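Local coordinates for protein endosialidase (PDB 4HIZ) that hydrolyses internal alpha2,8 and alpha2,9 linkages of sialic acid polymers, probably letting bacteriophage phi92 cut through the polysaccharide capsule of its bacterial host, at residues Y159-T164 and K173-W178; E163-S168 and V289-S294. All blocks are in the same frame, centred on the assembly; numbering follows the deposited sequence.

Contact 1: residues Y159-T164 and K173-W178; sequences YAVIET and KKAELW. With FRU (beta-D-fructofuranose), chain G.
The beta hairpin of strands 157-166 and 172-181 forms the middle of a four-stranded antiparallel sheet in the catalytic domain, and Ala160, Ile162 and Thr164 pair through their backbones with Trp178, Glu176 and Lys174. Near the turn the pairing is interrupted by a classic beta bulge: Lys173 N reaches Thr164 O at 2.8 Å, while the bond from Lys174 N to the same oxygen is weak. On the face bearing Ile162 and Trp178, the isoleucine crosses the indole at about a right angle, and Ile162 CG1 makes a CH-pi contact 3.6 Å from the centroid of the five-membered ring of Trp178. The indole is also steered by its own strand, since Trp178 NE1 gives a nearly straight bond (175°) to Glu176 OE1, which lies in the ring plane, while NE1 approaches the carboxylate from above its plane. With chi2 at 162° Glu176 is extended, and its two oxygens accept separately from a bound fructose: OE1 from O4 at 2.7 Å and OE2 from O3 at 2.6 Å. A water donates to Glu176 OE1 and Ile162 O and accepts from Thr164 OG1. Tyr146 OH and Asp138 OD2 also bond the fructose, in a glycan pocket carried by one sheet of the catalytic beta-propeller.

Contact 2: residues E163-S168 and V289-S294; sequences ETRYLS and VTETHS
The strand parts 163-166 and 291-294 run roughly antiparallel, at 138°, but with axes 9.5 Å apart at closest approach they are joined by side chains that reach across to backbone atoms and to one threonine hydroxyl rather than by pairing of main chains. The side chains of Glu163 and Thr292 pass each other head to tail, and Glu163 OE2 accepts two bonds from the threonine. Thr292 N lies 2.9 Å from Glu163 OE2, nearly in line with its C-O bond, whereas Thr292 OG1 meets the same OE2 at 2.6 Å from above the carboxylate plane. The hydroxyl can join the backbone amide in this grip because chi1 of 57° sets OG1 between the backbone N and the carbonyl carbon. These bonds tie together two four-stranded antiparallel sheets of the catalytic beta-propeller, strand 291-297 being an outermost strand of the second. Beside them, Arg165 lays the end of its guanidinium against Thr290 O: NH1 and NH2 each donate to that one oxygen at 2.8 Å, and the acceptor lies in the guanidinium plane. Thr290 belongs, with Glu291, to a classic beta bulge facing His310. Arg165 NH2 also forms a salt bridge to Glu163 OE1, 2.8 Å away, while Arg165 NE is held by Met170 O. Glu163 OE1 further receives a hydrogen bond from a water that donates to Thr292 O as well, and His147 ND1 is another hydrogen-bonding partner of this oxygen.

Followed from the N terminus, the chain enters strand 157-166, which serves both contacts, turns, and returns along strand 172-181. Contact 1 thereby closes a short hairpin with eight residues between its segments. Contact 2 starts from the far end of the same strand but spans 120 residues, including the return strand of the hairpin, before 289-294 comes back, so the two closures overlap and share Glu163 and Thr164. One is a connection within a sheet, the other a connection between sheets. Their centres lie about 8 Å apart and the contacts touch directly, Val161 CG1 packing 3.4 Å from Thr292 OG1. The sugar-binding hairpin is thus joined to the neighbouring sheet of the propeller.

Contact 1: residues Y159-T164 and K173-W178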
ATOM      1  N   TYR A 159       8.519 -22.838 -19.879  1.00 11.59           N
ATOM      2  CA  TYR A 159       7.745 -23.112 -21.077  1.00 11.73           C
ATOM      3  C   TYR A 159       6.303 -22.714 -20.824  1.00 11.97           C
ATOM      4  O   TYR A 159       5.785 -22.955 -19.749  1.00 12.94           O
ATOM      5  CB  TYR A 159       7.805 -24.610 -21.426  1.00 12.58           C
ATOM      6  CG  TYR A 159       9.066 -24.966 -22.178  1.00 13.53           C
ATOM      7  CD1 TYR A 159       9.145 -24.801 -23.571  1.00 13.49           C
ATOM      8  CD2 TYR A 159      10.198 -25.419 -21.496  1.00 14.00           C
ATOM      9  CE1 TYR A 159      10.351 -25.093 -24.270  1.00 13.53           C
ATOM     10  CE2 TYR A 159      11.406 -25.727 -22.182  1.00 14.69           C
ATOM     11  CZ  TYR A 159      11.468 -25.540 -23.548  1.00 14.55           C
ATOM     12  OH  TYR A 159      12.627 -25.825 -24.217  1.00 15.55           O
ATOM     13  N   ALA A 160       5.662 -22.127 -21.821  1.00 11.86           N
ATOM     14  CA  ALA A 160       4.256 -21.784 -21.685  1.00 11.58           C
ATOM     15  C   ALA A 160       3.580 -21.933 -23.047  1.00 12.71           C
ATOM     16  O   ALA A 160       4.177 -21.580 -24.078  1.00 14.37           O
ATOM     17  CB  ALA A 160       4.099 -20.338 -21.164  1.00 13.18           C
ATOM     18  N   VAL A 161       2.335 -22.415 -23.071  1.00 12.72           N
ATOM     19  CA  VAL A 161       1.604 -22.360 -24.322  1.00 12.84           C
ATOM     20  C   VAL A 161       0.782 -21.078 -24.246  1.00 12.57           C
ATOM     21  O   VAL A 161      -0.215 -21.003 -23.510  1.00 12.72           O
ATOM     22  CB  VAL A 161       0.670 -23.572 -24.556  1.00 13.39           C
ATOM     23  CG1 VAL A 161      -0.067 -23.422 -25.918  1.00 12.36           C
ATOM     24  CG2 VAL A 161       1.490 -24.862 -24.536  1.00 14.39           C
ATOM     25  N   ILE A 162       1.249 -20.072 -24.977  1.00 12.27           N
ATOM     26  CA  ILE A 162       0.599 -18.777 -25.000  1.00 11.93           C
ATOM     27  C   ILE A 162      -0.348 -18.761 -26.179  1.00 11.75           C
ATOM     28  O   ILE A 162       0.057 -18.867 -27.353  1.00 12.94           O
ATOM     29  CB  ILE A 162       1.612 -17.632 -25.116  1.00 12.31           C
ATOM     30  CG1 ILE A 162       2.540 -17.626 -23.889  1.00 13.20           C
ATOM     31  CG2 ILE A 162       0.873 -16.311 -25.279  1.00 13.41           C
ATOM     32  CD1 ILE A 162       1.801 -17.487 -22.507  1.00 12.70           C
ATOM     33  N   GLU A 163      -1.626 -18.700 -25.860  1.00 10.87           N
ATOM     34  CA  GLU A 163      -2.686 -18.767 -26.852  1.00 12.01           C
ATOM     35  C   GLU A 163      -3.074 -17.378 -27.315  1.00 13.36           C
ATOM     36  O   GLU A 163      -3.051 -16.424 -26.531  1.00 13.28           O
ATOM     37  CB  GLU A 163      -3.910 -19.417 -26.206  1.00 13.04           C
ATOM     38  CG  GLU A 163      -3.700 -20.912 -25.869  1.00 13.79           C
ATOM     39  CD  GLU A 163      -4.903 -21.543 -25.215  1.00 14.79           C
ATOM     40  OE1 GLU A 163      -5.789 -20.792 -24.696  1.00 15.45           O
ATOM     41  OE2 GLU A 163      -4.949 -22.796 -25.180  1.00 15.63           O
ATOM     42  N   THR A 164      -3.505 -17.274 -28.573  1.00 12.37           N
ATOM     43  CA  THR A 164      -4.088 -16.039 -29.083  1.00 13.31           C
ATOM     44  C   THR A 164      -5.566 -16.327 -29.320  1.00 13.56           C
ATOM     45  O   THR A 164      -5.904 -17.251 -30.091  1.00 13.84           O
ATOM     46  CB  THR A 164      -3.418 -15.617 -30.406  1.00 14.67           C
ATOM     47  OG1 THR A 164      -2.064 -15.258 -30.169  1.00 14.47           O
ATOM     48  CG2 THR A 164      -4.117 -14.415 -31.026  1.00 15.87           C
ATOM     49  N   LYS A 173      -7.455 -18.666 -31.920  1.00 13.13           N
ATOM     50  CA  LYS A 173      -6.944 -18.361 -33.259  1.00 14.19           C
ATOM     51  C   LYS A 173      -5.665 -19.133 -33.564  1.00 15.29           C
ATOM     52  O   LYS A 173      -5.562 -19.748 -34.630  1.00 17.44           O
ATOM     53  CB  LYS A 173      -6.703 -16.868 -33.434  1.00 16.33           C
ATOM     54  CG  LYS A 173      -6.133 -16.477 -34.799  1.00 19.65           C
ATOM     55  CD  LYS A 173      -6.016 -14.963 -34.899  1.00 24.03           C
ATOM     56  CE  LYS A 173      -5.647 -14.503 -36.304  1.00 31.32           C
ATOM     57  NZ  LYS A 173      -4.203 -14.684 -36.546  1.00 36.94           N
ATOM     58  N   LYS A 174      -4.691 -19.099 -32.658  1.00 15.51           N
ATOM     59  CA  LYS A 174      -3.492 -19.913 -32.820  1.00 16.76           C
ATOM     60  C   LYS A 174      -2.856 -20.051 -31.452  1.00 14.95           C
ATOM     61  O   LYS A 174      -3.254 -19.375 -30.506  1.00 15.65           O
ATOM     62  CB  LYS A 174      -2.496 -19.246 -33.773  1.00 20.59           C
ATOM     63  CG  LYS A 174      -1.979 -17.901 -33.246  1.00 24.27           C
ATOM     64  CD  LYS A 174      -1.192 -17.135 -34.324  1.00 30.66           C
ATOM     65  CE  LYS A 174       0.197 -17.691 -34.525  1.00 37.07           C
ATOM     66  NZ  LYS A 174       0.765 -17.288 -35.874  1.00 41.92           N
ATOM     67  N   ALA A 175      -1.869 -20.927 -31.336  1.00 13.80           N
ATOM     68  CA  ALA A 175      -1.174 -21.097 -30.067  1.00 13.82           C
ATOM     69  C   ALA A 175       0.312 -21.184 -30.325  1.00 14.10           C
ATOM     70  O   ALA A 175       0.748 -21.728 -31.369  1.00 15.67           O
ATOM     71  CB  ALA A 175      -1.672 -22.362 -29.345  1.00 14.78           C
ATOM     72  N   GLU A 176       1.090 -20.661 -29.379  1.00 14.02           N
ATOM     73  CA  GLU A 176       2.544 -20.625 -29.536  1.00 14.06           C
ATOM     74  C   GLU A 176       3.183 -21.210 -28.320  1.00 13.83           C
ATOM     75  O   GLU A 176       2.711 -20.976 -27.203  1.00 14.23           O
ATOM     76  CB  GLU A 176       3.055 -19.191 -29.731  1.00 14.85           C
ATOM     77  CG  GLU A 176       2.586 -18.567 -31.060  1.00 15.78           C
ATOM     78  CD  GLU A 176       2.705 -17.034 -31.078  1.00 16.55           C
ATOM     79  OE1 GLU A 176       2.559 -16.369 -30.016  1.00 17.21           O
ATOM     80  OE2 GLU A 176       2.946 -16.502 -32.186  1.00 17.57           O
ATOM     81  N   LEU A 177       4.272 -21.949 -28.519  1.00 12.90           N
ATOM     82  CA  LEU A 177       5.085 -22.381 -27.390  1.00 12.42           C
ATOM     83  C   LEU A 177       6.081 -21.244 -27.136  1.00 12.92           C
ATOM     84  O   LEU A 177       6.834 -20.892 -28.034  1.00 14.66           O
ATOM     85  CB  LEU A 177       5.782 -23.725 -27.729  1.00 13.57           C
ATOM     86  CG  LEU A 177       6.575 -24.287 -26.525  1.00 14.62           C
ATOM     87  CD1 LEU A 177       5.636 -24.779 -25.403  1.00 15.20           C
ATOM     88  CD2 LEU A 177       7.522 -25.411 -27.014  1.00 15.02           C
ATOM     89  N   TRP A 178       6.048 -20.625 -25.937  1.00 12.32           N
ATOM     90  CA  TRP A 178       7.008 -19.577 -25.581  1.00 11.83           C
ATOM     91  C   TRP A 178       7.985 -20.160 -24.589  1.00 12.79           C
ATOM     92  O   TRP A 178       7.579 -20.905 -23.674  1.00 12.74           O
ATOM     93  CB  TRP A 178       6.301 -18.385 -24.902  1.00 12.64           C
ATOM     94  CG  TRP A 178       5.477 -17.472 -25.796  1.00 13.99           C
ATOM     95  CD1 TRP A 178       4.821 -17.784 -26.963  1.00 15.26           C
ATOM     96  CD2 TRP A 178       5.205 -16.083 -25.537  1.00 14.00           C
ATOM     97  NE1 TRP A 178       4.170 -16.654 -27.454  1.00 15.03           N
ATOM     98  CE2 TRP A 178       4.389 -15.603 -26.596  1.00 15.05           C
ATOM     99  CE3 TRP A 178       5.594 -15.201 -24.528  1.00 13.29           C
ATOM    100  CZ2 TRP A 178       3.940 -14.277 -26.659  1.00 15.72           C
ATOM    101  CZ3 TRP A 178       5.160 -13.875 -24.593  1.00 13.97           C
ATOM    102  CH2 TRP A 178       4.324 -13.430 -25.631  1.00 14.89           C
TER
HETATM  103  C1  FRU G   2       2.239 -11.528 -34.433  1.00 26.37           C
HETATM  104  C2  FRU G   2       2.974 -12.198 -33.361  1.00 25.72           C
HETATM  105  C3  FRU G   2       2.389 -13.120 -32.426  1.00 23.48           C
HETATM  106  C4  FRU G   2       3.464 -13.348 -31.438  1.00 22.89           C
HETATM  107  C5  FRU G   2       4.173 -12.026 -31.455  1.00 25.79           C
HETATM  108  C6  FRU G   2       5.581 -12.019 -30.879  1.00 29.53           C
HETATM  109  O1  FRU G   2       1.653 -10.464 -33.707  1.00 27.89           O
HETATM  110  O2  FRU G   2       3.585 -13.262 -34.209  1.00 27.09           O
HETATM  111  O3  FRU G   2       1.733 -14.299 -32.957  1.00 22.18           O
HETATM  112  O4  FRU G   2       2.887 -13.660 -30.130  1.00 20.71           O
HETATM  113  O5  FRU G   2       4.188 -11.597 -32.837  1.00 26.28           O
HETATM  114  O6  FRU G   2       6.441 -12.693 -31.743  1.00 33.78           O
HETATM  115  O   HOH W   1      -0.070 -17.010 -29.344  1.00 17.72           O

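Contact 2: residues E163-S168 and V289-S294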
ATOM      1  N   GLU A 163      -1.626 -18.700 -25.860  1.00 10.87           N
ATOM      2  CA  GLU A 163      -2.686 -18.767 -26.852  1.00 12.01           C
ATOM      3  C   GLU A 163      -3.074 -17.378 -27.315  1.00 13.36           C
ATOM      4  O   GLU A 163      -3.051 -16.424 -26.531  1.00 13.28           O
ATOM      5  CB  GLU A 163      -3.910 -19.417 -26.206  1.00 13.04           C
ATOM      6  CG  GLU A 163      -3.700 -20.912 -25.869  1.00 13.79           C
ATOM      7  CD  GLU A 163      -4.903 -21.543 -25.215  1.00 14.79           C
ATOM      8  OE1 GLU A 163      -5.789 -20.792 -24.696  1.00 15.45           O
ATOM      9  OE2 GLU A 163      -4.949 -22.796 -25.180  1.00 15.63           O
ATOM     10  N   THR A 164      -3.505 -17.274 -28.573  1.00 12.37           N
ATOM     11  CA  THR A 164      -4.088 -16.039 -29.083  1.00 13.31           C
ATOM     12  C   THR A 164      -5.566 -16.327 -29.320  1.00 13.56           C
ATOM     13  O   THR A 164      -5.904 -17.251 -30.091  1.00 13.84           O
ATOM     14  CB  THR A 164      -3.418 -15.617 -30.406  1.00 14.67           C
ATOM     15  OG1 THR A 164      -2.064 -15.258 -30.169  1.00 14.47           O
ATOM     16  CG2 THR A 164      -4.117 -14.415 -31.026  1.00 15.87           C
ATOM     17  N   ARG A 165      -6.455 -15.588 -28.654  1.00 12.72           N
ATOM     18  CA  ARG A 165      -7.897 -15.881 -28.730  1.00 12.97           C
ATOM     19  C   ARG A 165      -8.653 -14.639 -29.171  1.00 13.47           C
ATOM     20  O   ARG A 165      -8.236 -13.500 -28.901  1.00 13.84           O
ATOM     21  CB  ARG A 165      -8.435 -16.365 -27.360  1.00 13.15           C
ATOM     22  CG  ARG A 165      -7.537 -17.526 -26.773  1.00 13.78           C
ATOM     23  CD  ARG A 165      -8.209 -18.294 -25.597  1.00 15.40           C
ATOM     24  NE  ARG A 165      -9.376 -19.053 -26.064  1.00 16.37           N
ATOM     25  CZ  ARG A 165      -9.434 -20.388 -26.130  1.00 16.56           C
ATOM     26  NH1 ARG A 165     -10.545 -20.979 -26.582  1.00 16.58           N
ATOM     27  NH2 ARG A 165      -8.407 -21.139 -25.710  1.00 16.40           N
ATOM     28  N   TYR A 166      -9.795 -14.851 -29.825  1.00 13.33           N
ATOM     29  CA  TYR A 166     -10.604 -13.730 -30.281  1.00 13.99           C
ATOM     30  C   TYR A 166     -11.345 -13.060 -29.129  1.00 14.61           C
ATOM     31  O   TYR A 166     -11.953 -13.714 -28.283  1.00 15.66           O
ATOM     32  CB  TYR A 166     -11.612 -14.234 -31.341  1.00 15.30           C
ATOM     33  CG  TYR A 166     -10.961 -14.565 -32.665  1.00 18.71           C
ATOM     34  CD1 TYR A 166     -10.570 -13.547 -33.525  1.00 20.98           C
ATOM     35  CD2 TYR A 166     -10.771 -15.890 -33.071  1.00 19.39           C
ATOM     36  CE1 TYR A 166      -9.979 -13.825 -34.743  1.00 22.52           C
ATOM     37  CE2 TYR A 166     -10.183 -16.182 -34.314  1.00 20.86           C
ATOM     38  CZ  TYR A 166      -9.788 -15.135 -35.123  1.00 23.17           C
ATOM     39  OH  TYR A 166      -9.214 -15.354 -36.346  1.00 25.75           O
ATOM     40  N   LEU A 167     -11.344 -11.741 -29.146  1.00 14.15           N
ATOM     41  CA  LEU A 167     -12.136 -10.990 -28.166  1.00 15.33           C
ATOM     42  C   LEU A 167     -13.638 -11.282 -28.289  1.00 17.18           C
ATOM     43  O   LEU A 167     -14.363 -11.292 -27.282  1.00 18.52           O
ATOM     44  CB  LEU A 167     -11.865  -9.494 -28.337  1.00 17.34           C
ATOM     45  CG  LEU A 167     -10.449  -9.047 -27.935  1.00 20.45           C
ATOM     46  CD1 LEU A 167     -10.102  -7.694 -28.524  1.00 23.12           C
ATOM     47  CD2 LEU A 167     -10.384  -8.967 -26.425  1.00 20.58           C
ATOM     48  N   SER A 168     -14.109 -11.535 -29.517  1.00 16.31           N
ATOM     49  CA  SER A 168     -15.548 -11.600 -29.731  1.00 18.41           C
ATOM     50  C   SER A 168     -16.153 -12.883 -29.150  1.00 18.47           C
ATOM     51  O   SER A 168     -17.213 -12.846 -28.529  1.00 20.65           O
ATOM     52  CB  SER A 168     -15.861 -11.507 -31.220  1.00 20.54           C
ATOM     53  OG  SER A 168     -15.316 -12.620 -31.889  1.00 22.13           O
ATOM     54  N   VAL A 289      -8.956 -27.416 -31.119  1.00 14.33           N
ATOM     55  CA  VAL A 289      -8.528 -27.317 -29.711  1.00 14.56           C
ATOM     56  C   VAL A 289      -9.306 -26.195 -29.055  1.00 14.52           C
ATOM     57  O   VAL A 289      -9.336 -25.060 -29.539  1.00 15.70           O
ATOM     58  CB  VAL A 289      -7.007 -27.066 -29.593  1.00 13.93           C
ATOM     59  CG1 VAL A 289      -6.562 -26.854 -28.081  1.00 14.26           C
ATOM     60  CG2 VAL A 289      -6.231 -28.249 -30.188  1.00 14.10           C
ATOM     61  N   THR A 290      -9.965 -26.529 -27.963  1.00 14.73           N
ATOM     62  CA  THR A 290     -10.720 -25.521 -27.212  1.00 14.63           C
ATOM     63  C   THR A 290      -9.755 -24.826 -26.260  1.00 15.31           C
ATOM     64  O   THR A 290      -9.702 -23.594 -26.202  1.00 16.52           O
ATOM     65  CB  THR A 290     -11.851 -26.182 -26.435  1.00 16.19           C
ATOM     66  OG1 THR A 290     -12.764 -26.768 -27.369  1.00 16.97           O
ATOM     67  CG2 THR A 290     -12.646 -25.159 -25.622  1.00 17.03           C
ATOM     68  N   GLU A 291      -9.003 -25.626 -25.517  1.00 14.69           N
ATOM     69  CA  GLU A 291      -8.024 -25.095 -24.555  1.00 14.45           C
ATOM     70  C   GLU A 291      -6.856 -26.021 -24.443  1.00 13.87           C
ATOM     71  O   GLU A 291      -7.033 -27.241 -24.467  1.00 14.72           O
ATOM     72  CB  GLU A 291      -8.607 -24.941 -23.117  1.00 16.10           C
ATOM     73  CG  GLU A 291      -9.621 -23.821 -22.965  1.00 18.63           C
ATOM     74  CD  GLU A 291     -10.343 -23.837 -21.621  1.00 21.20           C
ATOM     75  OE1 GLU A 291     -10.387 -24.896 -20.980  1.00 23.01           O
ATOM     76  OE2 GLU A 291     -10.857 -22.792 -21.179  1.00 22.51           O
ATOM     77  N   THR A 292      -5.658 -25.443 -24.322  1.00 13.48           N
ATOM     78  CA  THR A 292      -4.496 -26.149 -23.775  1.00 13.25           C
ATOM     79  C   THR A 292      -4.424 -25.835 -22.274  1.00 13.88           C
ATOM     80  O   THR A 292      -4.734 -24.699 -21.841  1.00 15.37           O
ATOM     81  CB  THR A 292      -3.178 -25.751 -24.471  1.00 13.32           C
ATOM     82  OG1 THR A 292      -2.949 -24.341 -24.398  1.00 13.50           O
ATOM     83  CG2 THR A 292      -3.205 -26.146 -25.994  1.00 12.71           C
ATOM     84  N   HIS A 293      -4.020 -26.832 -21.496  1.00 11.86           N
ATOM     85  CA  HIS A 293      -4.269 -26.776 -20.047  1.00 11.30           C
ATOM     86  C   HIS A 293      -3.411 -27.800 -19.347  1.00 11.73           C
ATOM     87  O   HIS A 293      -3.434 -28.988 -19.726  1.00 13.55           O
ATOM     88  CB  HIS A 293      -5.773 -27.052 -19.798  1.00 12.07           C
ATOM     89  CG  HIS A 293      -6.175 -27.094 -18.346  1.00 12.09           C
ATOM     90  ND1 HIS A 293      -6.111 -28.250 -17.594  1.00 11.82           N
ATOM     91  CD2 HIS A 293      -6.701 -26.143 -17.527  1.00 12.93           C
ATOM     92  CE1 HIS A 293      -6.588 -28.010 -16.376  1.00 11.75           C
ATOM     93  NE2 HIS A 293      -6.961 -26.744 -16.319  1.00 12.83           N
ATOM     94  N   SER A 294      -2.610 -27.354 -18.366  1.00 12.02           N
ATOM     95  CA  SER A 294      -1.744 -28.237 -17.570  1.00 11.26           C
ATOM     96  C   SER A 294      -0.448 -28.581 -18.326  1.00 12.04           C
ATOM     97  O   SER A 294      -0.376 -28.509 -19.572  1.00 13.00           O
ATOM     98  CB  SER A 294      -2.489 -29.520 -17.110  1.00 11.48           C
ATOM     99  OG  SER A 294      -1.871 -30.095 -15.965  1.00 12.24           O
TER
HETATM  100  O   HOH W   2      -6.310 -22.434 -22.513  1.00 21.47           O